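PDB 5NCR: tyrosine phosphatase from Orf virus, which probably removes phosphate from phosphorylated proteins as a homodimeric phosphatase of the dual-specificity family, displaying triple substrate specificity. Local coordinates for residues V59-S64 / I77-D82. The protein carries 2 engineered substitutions. Numbering follows the deposited sequence.
Sequences VNMTMS and IPLRDD. With SO4 (sulfate ion), chain E.
The M61 chain bends only at chi3 (89°), which brings CE within 3.6 Å of L79 CD1. M61 lies alongside both I77 and L79, pointing the same way as each. V59 has CG1 anti to its backbone N (chi1 179°), and this methyl meets I77 CD1 at 3.7 Å. The backbones join through one nearly straight hydrogen bond, I77 N to N60 O (2.7 Å). Past this bond both chains are loop but stay close. Two CA-H...O contacts follow: M61 CA to I77 O (2.9 Å) and P78 CA to T62 O (3.3 Å). In the dual-specificity phosphatase fold, this is where parallel strands 57-60 and 73-76 end. Helices 90-103 and 118-134 pack on M61, and the former also touches I77 and L79. N60 shapes the first loop. Its OD1 accepts T62 N in an Asx turn, the donor lying well above the carbonyl plane. Its ND2 donates to S64 O (2.9 Å) in its own amide plane, so both ends of the amide are held. M63 SD touches P78 CB (3.9 Å), the side chains crossing at about a right angle. M63 N donates almost straight to sulfate O4 (2.8 Å), and R118 binds the same ion.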
loop_
_atom_site.group_PDB
_atom_site.type_symbol
_atom_site.label_atom_id
_atom_site.label_comp_id
_atom_site.label_asym_id
_atom_site.label_seq_id
_atom_site.Cartn_x
_atom_site.Cartn_y
_atom_site.Cartn_z
ATOM N N VAL B 59 -29.004 -11.338 2.142
ATOM C CA VAL B 59 -28.867 -9.928 1.793
ATOM C C VAL B 59 -28.581 -9.936 0.282
ATOM O O VAL B 59 -27.477 -10.271 -0.162
ATOM C CB VAL B 59 -27.790 -9.166 2.620
ATOM C CG1 VAL B 59 -27.702 -7.715 2.156
ATOM C CG2 VAL B 59 -28.054 -9.242 4.130
ATOM N N ASN B 60 -29.599 -9.607 -0.490
ATOM C CA ASN B 60 -29.596 -9.595 -1.948
ATOM C C ASN B 60 -29.228 -8.241 -2.501
ATOM O O ASN B 60 -30.002 -7.284 -2.413
ATOM C CB ASN B 60 -30.951 -10.075 -2.484
ATOM C CG ASN B 60 -31.069 -10.056 -3.985
ATOM O OD1 ASN B 60 -30.082 -10.098 -4.715
ATOM N ND2 ASN B 60 -32.285 -10.038 -4.474
ATOM N N MET B 61 -28.070 -8.167 -3.120
ATOM C CA MET B 61 -27.608 -6.902 -3.665
ATOM C C MET B 61 -27.622 -6.849 -5.177
ATOM O O MET B 61 -26.877 -6.097 -5.793
ATOM C CB MET B 61 -26.270 -6.566 -3.070
ATOM C CG MET B 61 -26.424 -6.297 -1.618
ATOM S SD MET B 61 -24.866 -6.231 -0.862
ATOM C CE MET B 61 -24.500 -4.481 -1.085
ATOM N N THR B 62 -28.560 -7.558 -5.764
ATOM C CA THR B 62 -28.755 -7.625 -7.208
ATOM C C THR B 62 -30.016 -6.848 -7.508
ATOM O O THR B 62 -30.737 -6.502 -6.583
ATOM C CB THR B 62 -28.778 -9.131 -7.590
ATOM O OG1 THR B 62 -27.444 -9.656 -7.452
ATOM C CG2 THR B 62 -29.340 -9.453 -8.969
ATOM N N MET B 63 -30.296 -6.600 -8.784
ATOM C CA MET B 63 -31.482 -5.875 -9.227
ATOM C C MET B 63 -32.759 -6.683 -9.116
ATOM O O MET B 63 -33.811 -6.100 -8.844
ATOM C CB MET B 63 -31.294 -5.368 -10.670
ATOM C CG MET B 63 -30.219 -4.270 -10.799
ATOM S SD MET B 63 -30.593 -2.788 -9.868
ATOM C CE MET B 63 -32.058 -2.222 -10.749
ATOM N N SER B 64 -32.674 -8.011 -9.330
ATOM C CA SER B 64 -33.815 -8.929 -9.317
ATOM C C SER B 64 -34.173 -9.419 -7.932
ATOM O O SER B 64 -33.319 -9.963 -7.219
ATOM C CB SER B 64 -33.577 -10.122 -10.247
ATOM O OG SER B 64 -33.889 -9.823 -11.597
ATOM N N ILE B 77 -31.248 -5.045 -1.546
ATOM C CA ILE B 77 -30.512 -3.797 -1.720
ATOM C C ILE B 77 -30.130 -3.814 -3.197
ATOM O O ILE B 77 -29.124 -4.420 -3.586
ATOM C CB ILE B 77 -29.320 -3.628 -0.719
ATOM C CG1 ILE B 77 -29.810 -3.770 0.755
ATOM C CG2 ILE B 77 -28.671 -2.241 -0.947
ATOM C CD1 ILE B 77 -28.884 -4.203 1.746
ATOM N N PRO B 78 -31.035 -3.350 -4.075
ATOM C CA PRO B 78 -30.718 -3.396 -5.512
ATOM C C PRO B 78 -29.670 -2.356 -5.825
ATOM O O PRO B 78 -29.748 -1.216 -5.388
ATOM C CB PRO B 78 -32.064 -3.153 -6.222
ATOM C CG PRO B 78 -33.018 -2.709 -5.144
ATOM C CD PRO B 78 -32.299 -2.630 -3.819
ATOM N N LEU B 79 -28.609 -2.818 -6.416
ATOM C CA LEU B 79 -27.467 -2.029 -6.806
ATOM C C LEU B 79 -27.027 -2.556 -8.136
ATOM O O LEU B 79 -27.199 -3.753 -8.446
ATOM C CB LEU B 79 -26.288 -2.204 -5.829
ATOM C CG LEU B 79 -26.347 -1.520 -4.479
ATOM C CD1 LEU B 79 -25.310 -2.066 -3.570
ATOM C CD2 LEU B 79 -26.134 -0.054 -4.584
ATOM N N ARG B 80 -26.465 -1.623 -8.923
ATOM C CA ARG B 80 -25.869 -1.854 -10.222
ATOM C C ARG B 80 -24.358 -1.904 -9.979
ATOM O O ARG B 80 -23.829 -1.098 -9.202
ATOM C CB ARG B 80 -26.217 -0.723 -11.219
ATOM C CG ARG B 80 -25.814 -1.082 -12.654
ATOM C CD ARG B 80 -26.382 -0.171 -13.725
ATOM N NE ARG B 80 -25.994 -0.622 -15.065
ATOM C CZ ARG B 80 -25.073 -0.047 -15.834
ATOM N NH1 ARG B 80 -24.442 1.045 -15.424
ATOM N NH2 ARG B 80 -24.796 -0.545 -17.032
ATOM N N ASP B 81 -23.673 -2.876 -10.612
ATOM C CA ASP B 81 -22.237 -2.969 -10.483
ATOM C C ASP B 81 -21.611 -2.060 -11.567
ATOM O O ASP B 81 -21.296 -2.514 -12.664
ATOM C CB ASP B 81 -21.764 -4.432 -10.540
ATOM C CG ASP B 81 -20.260 -4.600 -10.492
ATOM O OD1 ASP B 81 -19.579 -3.683 -9.991
ATOM O OD2 ASP B 81 -19.765 -5.655 -10.945
ATOM N N ASP B 82 -21.501 -0.764 -11.265
ATOM C CA ASP B 82 -20.930 0.228 -12.199
ATOM C C ASP B 82 -20.069 1.287 -11.491
ATOM O O ASP B 82 -19.889 1.215 -10.264
ATOM C CB ASP B 82 -22.008 0.865 -13.073
ATOM C CG ASP B 82 -23.063 1.649 -12.316
ATOM O OD1 ASP B 82 -22.756 2.154 -11.225
ATOM O OD2 ASP B 82 -24.168 1.840 -12.861
HETATM S S SO4 E . -27.917 -7.823 -12.026
HETATM O O1 SO4 E . -28.196 -7.000 -13.218
HETATM O O2 SO4 E . -28.578 -9.130 -12.164
HETATM O O3 SO4 E . -26.450 -7.990 -11.930
HETATM O O4 SO4 E . -28.432 -7.156 -10.823
#